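Local coordinates for protein N-acetylmuramoyl-l-alanine amidase (PDB 3NE8) that probably hydrolyses the amide bond between N-acetylmuramic acid and L-alanine in peptidoglycan, as a zinc-dependent amidase that remodels the bacterial cell wall at division, at residues Phe73-Phe78 / Pro182-Val187; His145-Asn150 / Glu225-Ile230. All coordinates share one frame; numbering follows the deposited sequence. Where two conformers were deposited one is given.

In the fold
Contact 1 joins the N-terminal parts of strands 77-82 and 186-190, neighbouring parallel strands inside the six-stranded mixed sheet; contact 2 packs helix 135-161 against the C-terminal end of helix 206-227, at one side of that sheet. Their centres lie 11 Å apart and their segments alternate along the chain: 73-78, 145-150, 182-187, 225-230. Two hydrogen bonds tie them directly: Arg-227 NH1 donates to Asp-76 O, and Ser-186 N donates to Ser-148 OG. Pro-185 also packs on Phe-147. Contact 1 thus belongs to the buried sheet of the subunit, whereas contact 2 reaches outward to the second subunit of the assembly.

Contact 1: Phe73-Phe78 / Pro182-Val187; sequences FDADLF and PDVPSV
The N-terminal part of a parallel strand pairing in the central sheet is formed here: Phe-78 is paired with Ser-186, and Leu-77 runs beside Pro-185. Phe-78 takes both backbone bonds of the pairing: its N donates to Pro-185 O at 2.9 Å, and its O accepts from Val-187 N at 3.0 Å. Ser-186 CA adds a C-H...O contact of 3.2 Å to Phe-78 O, so this carbonyl is met by both an N-H and a C-H.

On the sheet face that carries Phe-78 and Ser-186, Ser-186 OG lies 3.6 Å from Phe-78 CB and obliquely beside the ring. The hydroxyl itself donates back to Val-184 O at 2.8 Å, approaching from above the carbonyl plane. With CG1 anti to its backbone N (chi1 -179°), Val-184 rests this methyl against both Ala-75 CB and Phe-78 CB, 3.8 Å from the latter. Pro-185 CD and CG pack on Asp-76 O, CD at 3.4 Å, while the Asp-76 carboxylate turns to the backbone of Arg-6. Further from the strands a water donates to both Ala-75 O and Asp-183 O, bridging the two backbones.

Asp-74 closes helix 63-72 with a positive phi and a Schellman motif, and the chain leads through Ala-75 and Asp-76 toward the strand. Leu-77, on the other sheet face, meets Phe-151 and Phe-223 of the covering helices. A helix leading into a buried parallel strand, with helices packed against the sheet, is the alpha/beta architecture of the zinc-dependent amidase fold.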
loop_
_atom_site.group_PDB
_atom_site.type_symbol
_atom_site.label_atom_id
_atom_site.label_comp_id
_atom_site.label_asym_id
_atom_site.label_seq_id
_atom_site.Cartn_x
_atom_site.Cartn_y
_atom_site.Cartn_z
ATOM N N PHE A 73 -20.788 -6.267 9.700
ATOM C CA PHE A 73 -21.029 -5.111 8.834
ATOM C C PHE A 73 -20.363 -5.287 7.466
ATOM O O PHE A 73 -20.509 -4.428 6.593
ATOM C CB PHE A 73 -20.472 -3.846 9.510
ATOM C CG PHE A 73 -20.977 -2.548 8.925
ATOM C CD1 PHE A 73 -22.295 -2.172 9.097
ATOM C CD2 PHE A 73 -20.124 -1.682 8.259
ATOM C CE1 PHE A 73 -22.771 -0.970 8.575
ATOM C CE2 PHE A 73 -20.590 -0.477 7.751
ATOM C CZ PHE A 73 -21.912 -0.124 7.909
ATOM N N ASP A 74 -19.603 -6.363 7.274
ATOM C CA ASP A 74 -18.793 -6.515 6.065
ATOM C C ASP A 74 -17.866 -5.313 5.891
ATOM O O ASP A 74 -17.735 -4.755 4.800
ATOM C CB ASP A 74 -19.673 -6.727 4.826
ATOM C CG ASP A 74 -20.305 -8.103 4.787
ATOM O OD1 ASP A 74 -19.776 -9.029 5.442
ATOM O OD2 ASP A 74 -21.331 -8.264 4.101
ATOM N N ALA A 75 -17.236 -4.901 6.982
ATOM C CA ALA A 75 -16.347 -3.747 6.961
ATOM C C ALA A 75 -15.165 -3.959 6.032
ATOM O O ALA A 75 -14.617 -5.056 5.958
ATOM C CB ALA A 75 -15.832 -3.445 8.362
ATOM N N ASP A 76 -14.777 -2.891 5.338
ATOM C CA ASP A 76 -13.528 -2.843 4.585
ATOM C C ASP A 76 -12.359 -2.341 5.425
ATOM O O ASP A 76 -11.201 -2.454 5.019
ATOM C CB ASP A 76 -13.701 -1.934 3.370
ATOM C CG ASP A 76 -14.763 -2.435 2.420
ATOM O OD1 ASP A 76 -14.667 -3.610 1.993
ATOM O OD2 ASP A 76 -15.691 -1.659 2.096
ATOM N N LEU A 77 -12.655 -1.773 6.587
ATOM C CA LEU A 77 -11.649 -1.189 7.467
ATOM C C LEU A 77 -12.271 -1.047 8.847
ATOM O O LEU A 77 -13.446 -0.684 8.971
ATOM C CB LEU A 77 -11.216 0.187 6.941
ATOM C CG LEU A 77 -10.206 0.973 7.783
ATOM C CD1 LEU A 77 -8.873 0.239 7.938
ATOM C CD2 LEU A 77 -9.984 2.354 7.185
ATOM N N PHE A 78 -11.474 -1.318 9.874
ATOM C CA PHE A 78 -11.866 -1.242 11.275
ATOM C C PHE A 78 -10.827 -0.400 12.004
ATOM O O PHE A 78 -9.623 -0.664 11.898
ATOM C CB PHE A 78 -11.920 -2.655 11.865
ATOM C CG PHE A 78 -12.224 -2.700 13.337
ATOM C CD1 PHE A 78 -13.510 -2.472 13.806
ATOM C CD2 PHE A 78 -11.222 -2.972 14.261
ATOM C CE1 PHE A 78 -13.805 -2.539 15.169
ATOM C CE2 PHE A 78 -11.498 -3.018 15.620
ATOM C CZ PHE A 78 -12.802 -2.807 16.075
ATOM N N PRO A 182 -9.528 -11.672 11.055
ATOM C CA PRO A 182 -8.638 -12.208 10.013
ATOM C C PRO A 182 -8.937 -11.619 8.637
ATOM O O PRO A 182 -8.105 -11.707 7.724
ATOM C CB PRO A 182 -8.970 -13.707 10.010
ATOM C CG PRO A 182 -10.375 -13.780 10.525
ATOM C CD PRO A 182 -10.444 -12.696 11.581
ATOM N N ASP A 183 -10.118 -11.016 8.508
ATOM C CA ASP A 183 -10.689 -10.630 7.220
ATOM C C ASP A 183 -11.046 -9.148 7.098
ATOM O O ASP A 183 -11.636 -8.730 6.103
ATOM C CB ASP A 183 -11.936 -11.484 6.916
ATOM C CG ASP A 183 -13.017 -11.384 7.997
ATOM O OD1 ASP A 183 -14.194 -11.662 7.667
ATOM O OD2 ASP A 183 -12.706 -11.047 9.154
ATOM N N VAL A 184 -10.699 -8.357 8.108
ATOM C CA VAL A 184 -10.958 -6.920 8.068
ATOM C C VAL A 184 -9.685 -6.179 8.457
ATOM O O VAL A 184 -9.197 -6.346 9.570
ATOM C CB VAL A 184 -12.092 -6.500 9.043
ATOM C CG1 VAL A 184 -12.344 -5.009 8.937
ATOM C CG2 VAL A 184 -13.362 -7.299 8.798
ATOM N N PRO A 185 -9.142 -5.355 7.547
ATOM C CA PRO A 185 -7.958 -4.566 7.904
ATOM C C PRO A 185 -8.270 -3.745 9.147
ATOM O O PRO A 185 -9.342 -3.125 9.195
ATOM C CB PRO A 185 -7.755 -3.667 6.674
ATOM C CG PRO A 185 -8.336 -4.478 5.546
ATOM C CD PRO A 185 -9.550 -5.148 6.145
ATOM N N SER A 186 -7.369 -3.738 10.129
ATOM C CA SER A 186 -7.652 -3.176 11.446
ATOM C C SER A 186 -6.453 -2.430 11.992
ATOM O O SER A 186 -5.316 -2.939 11.936
ATOM C CB SER A 186 -8.011 -4.301 12.435
ATOM O OG SER A 186 -9.176 -5.009 12.039
ATOM N N VAL A 187 -6.701 -1.243 12.548
ATOM C CA VAL A 187 -5.672 -0.517 13.271
ATOM C C VAL A 187 -6.246 0.021 14.571
ATOM O O VAL A 187 -7.466 0.214 14.699
ATOM C CB VAL A 187 -5.079 0.663 12.448
ATOM C CG1 VAL A 187 -4.481 0.172 11.132
ATOM C CG2 VAL A 187 -6.119 1.758 12.203
HETATM O O HOH W 1 -12.484 -6.306 4.636
#

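Contact 2: His145-Asn150 / Glu225-Ile230; sequences HAFSIN and EYRQKI
Phe-147 of helix 135-161 presents its ring to three side chains from the C-terminal end of helix 206-227 and the turn that follows. Arg-227, in the conformer given, covers one face: CD sits 3.3 Å from Phe-147 CE1 in a CH-pi contact, and the guanidinium lies nearly flat beyond it, its plane 24° from the ring. CZ stands 4.1 Å from the ring centroid, 12° off the normal, a cation-pi arrangement. The arginine reaches this place by bending at both chi2 and chi3, which folds its chain back over the ring.

Round the rim, Tyr-226 CE2 and Ile-230 CD1 approach Phe-147 CE1 near the ring plane, at 3.7 and 3.5 Å. The same Ile-230 methyl lies over a face of the Tyr-226 ring. One helical turn on from Phe-147, Asn-150 lays its amide obliquely beside Tyr-226, with OD1 3.9 Å from Tyr-226 CD2.

Outside this shell, the bond of Arg-227 to Asp-76 O helps to hold the guanidinium over the ring, and Pro-185 packs against Arg-227. Tyr-226 OH bonds to Ala-146 O of the second subunit, and Tyr-226 of that subunit does the same to Ala-146 here. The type I turn from Arg-227 to Ile-230 brings Ile-230 back toward Phe-147. No hydrogen bond joins the two segments: cation-pi and apolar contacts hold them, while Arg-227 and Tyr-226 bond to the backbone of Asp-76 and across the subunit interface.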
loop_
_atom_site.group_PDB
_atom_site.type_symbol
_atom_site.label_atom_id
_atom_site.label_comp_id
_atom_site.label_asym_id
_atom_site.label_seq_id
_atom_site.Cartn_x
_atom_site.Cartn_y
_atom_site.Cartn_z
ATOM N N HIS A 145 -3.381 -8.234 6.672
ATOM C CA HIS A 145 -2.313 -7.533 7.359
ATOM C C HIS A 145 -1.625 -6.515 6.447
ATOM O O HIS A 145 -1.281 -5.415 6.873
ATOM C CB HIS A 145 -1.308 -8.529 7.924
ATOM C CG HIS A 145 -0.417 -7.933 8.957
ATOM N ND1 HIS A 145 0.955 -7.999 8.890
ATOM C CD2 HIS A 145 -0.710 -7.240 10.083
ATOM C CE1 HIS A 145 1.472 -7.378 9.935
ATOM N NE2 HIS A 145 0.483 -6.906 10.673
ATOM N N ALA A 146 -1.422 -6.886 5.191
ATOM C CA ALA A 146 -0.845 -5.951 4.228
ATOM C C ALA A 146 -1.685 -4.677 4.159
ATOM O O ALA A 146 -1.153 -3.571 4.128
ATOM C CB ALA A 146 -0.724 -6.592 2.854
ATOM N N PHE A 147 -3.009 -4.830 4.169
ATOM C CA PHE A 147 -3.902 -3.676 4.141
ATOM C C PHE A 147 -3.826 -2.869 5.432
ATOM O O PHE A 147 -3.796 -1.647 5.388
ATOM C CB PHE A 147 -5.345 -4.106 3.865
ATOM C CG PHE A 147 -5.597 -4.501 2.442
ATOM C CD1 PHE A 147 -5.181 -3.685 1.401
ATOM C CD2 PHE A 147 -6.264 -5.674 2.136
ATOM C CE1 PHE A 147 -5.420 -4.046 0.080
ATOM C CE2 PHE A 147 -6.519 -6.037 0.822
ATOM C CZ PHE A 147 -6.086 -5.221 -0.210
ATOM N N SER A 148 -3.782 -3.547 6.580
ATOM C CA SER A 148 -3.672 -2.842 7.860
ATOM C C SER A 148 -2.430 -1.967 7.910
ATOM O O SER A 148 -2.470 -0.814 8.349
ATOM C CB SER A 148 -3.634 -3.836 9.018
ATOM O OG SER A 148 -4.804 -4.642 9.019
ATOM N N ILE A 149 -1.311 -2.534 7.477
ATOM C CA ILE A 149 -0.019 -1.845 7.427
ATOM C C ILE A 149 -0.088 -0.631 6.493
ATOM O O ILE A 149 0.385 0.462 6.812
ATOM C CB ILE A 149 1.108 -2.812 6.937
ATOM C CG1 ILE A 149 1.380 -3.932 7.954
ATOM C CG2 ILE A 149 2.397 -2.053 6.653
ATOM C CD1 ILE A 149 1.895 -3.445 9.294
ATOM N N ASN A 150 -0.654 -0.857 5.312
ATOM C CA ASN A 150 -0.800 0.218 4.343
ATOM C C ASN A 150 -1.586 1.376 4.937
ATOM O O ASN A 150 -1.181 2.536 4.836
ATOM C CB ASN A 150 -1.485 -0.293 3.075
ATOM C CG ASN A 150 -1.761 0.814 2.092
ATOM O OD1 ASN A 150 -2.798 1.447 2.137
ATOM N ND2 ASN A 150 -0.816 1.064 1.197
ATOM N N GLU A 225 -9.781 4.477 -2.309
ATOM C CA GLU A 225 -9.472 4.573 -3.728
ATOM C C GLU A 225 -8.484 3.489 -4.141
ATOM O O GLU A 225 -8.621 2.898 -5.216
ATOM C CB GLU A 225 -8.953 5.966 -4.080
ATOM C CG GLU A 225 -10.025 7.041 -3.985
ATOM C CD GLU A 225 -9.468 8.452 -4.055
ATOM O OE1 GLU A 225 -8.232 8.610 -4.111
ATOM O OE2 GLU A 225 -10.275 9.406 -4.045
ATOM N N TYR A 226 -7.512 3.217 -3.279
ATOM C CA TYR A 226 -6.543 2.157 -3.503
ATOM C C TYR A 226 -7.217 0.789 -3.529
ATOM O O TYR A 226 -7.039 0.017 -4.482
ATOM C CB TYR A 226 -5.477 2.219 -2.407
ATOM C CG TYR A 226 -4.644 0.968 -2.266
ATOM C CD1 TYR A 226 -3.882 0.496 -3.320
ATOM C CD2 TYR A 226 -4.593 0.272 -1.076
ATOM C CE1 TYR A 226 -3.111 -0.655 -3.198
ATOM C CE2 TYR A 226 -3.827 -0.867 -0.945
ATOM C CZ TYR A 226 -3.094 -1.327 -2.008
ATOM O OH TYR A 226 -2.338 -2.471 -1.849
ATOM N N ARG A 227 -8.006 0.497 -2.501
ATOM C CA ARG A 227 -8.678 -0.796 -2.382
ATOM C C ARG A 227 -9.541 -1.091 -3.604
ATOM O O ARG A 227 -9.621 -2.232 -4.067
ATOM C CB ARG A 227 -9.545 -0.841 -1.120
ATOM C CG ARG A 227 -8.764 -0.792 0.178
ATOM C CD ARG A 227 -8.071 -2.111 0.461
ATOM N NE ARG A 227 -9.003 -3.238 0.470
ATOM C CZ ARG A 227 -9.762 -3.579 1.504
ATOM N NH1 ARG A 227 -9.722 -2.870 2.628
ATOM N NH2 ARG A 227 -10.573 -4.622 1.413
ATOM N N GLN A 228 -10.186 -0.062 -4.133
ATOM C CA GLN A 228 -11.103 -0.266 -5.242
ATOM C C GLN A 228 -10.412 -0.496 -6.594
ATOM O O GLN A 228 -11.057 -0.901 -7.558
ATOM C CB GLN A 228 -12.139 0.863 -5.280
ATOM C CG GLN A 228 -13.025 0.837 -4.034
ATOM C CD GLN A 228 -13.921 2.050 -3.885
ATOM O OE1 GLN A 228 -14.805 2.072 -3.030
ATOM N NE2 GLN A 228 -13.696 3.063 -4.711
ATOM N N LYS A 229 -9.100 -0.275 -6.652
ATOM C CA LYS A 229 -8.317 -0.557 -7.852
ATOM C C LYS A 229 -7.968 -2.044 -7.974
ATOM O O LYS A 229 -7.582 -2.505 -9.049
ATOM C CB LYS A 229 -7.012 0.243 -7.844
ATOM C CG LYS A 229 -7.143 1.730 -8.110
ATOM C CD LYS A 229 -5.752 2.352 -8.156
ATOM C CE LYS A 229 -5.763 3.782 -8.657
ATOM N NZ LYS A 229 -4.366 4.265 -8.881
ATOM N N ILE A 230 -8.099 -2.785 -6.880
ATOM C CA ILE A 230 -7.601 -4.163 -6.818
ATOM C C ILE A 230 -8.589 -5.166 -7.413
ATOM O O ILE A 230 -9.803 -5.032 -7.236
ATOM C CB ILE A 230 -7.204 -4.526 -5.372
ATOM C CG1 ILE A 230 -6.197 -3.488 -4.862
ATOM C CG2 ILE A 230 -6.638 -5.940 -5.294
ATOM C CD1 ILE A 230 -5.889 -3.575 -3.394
#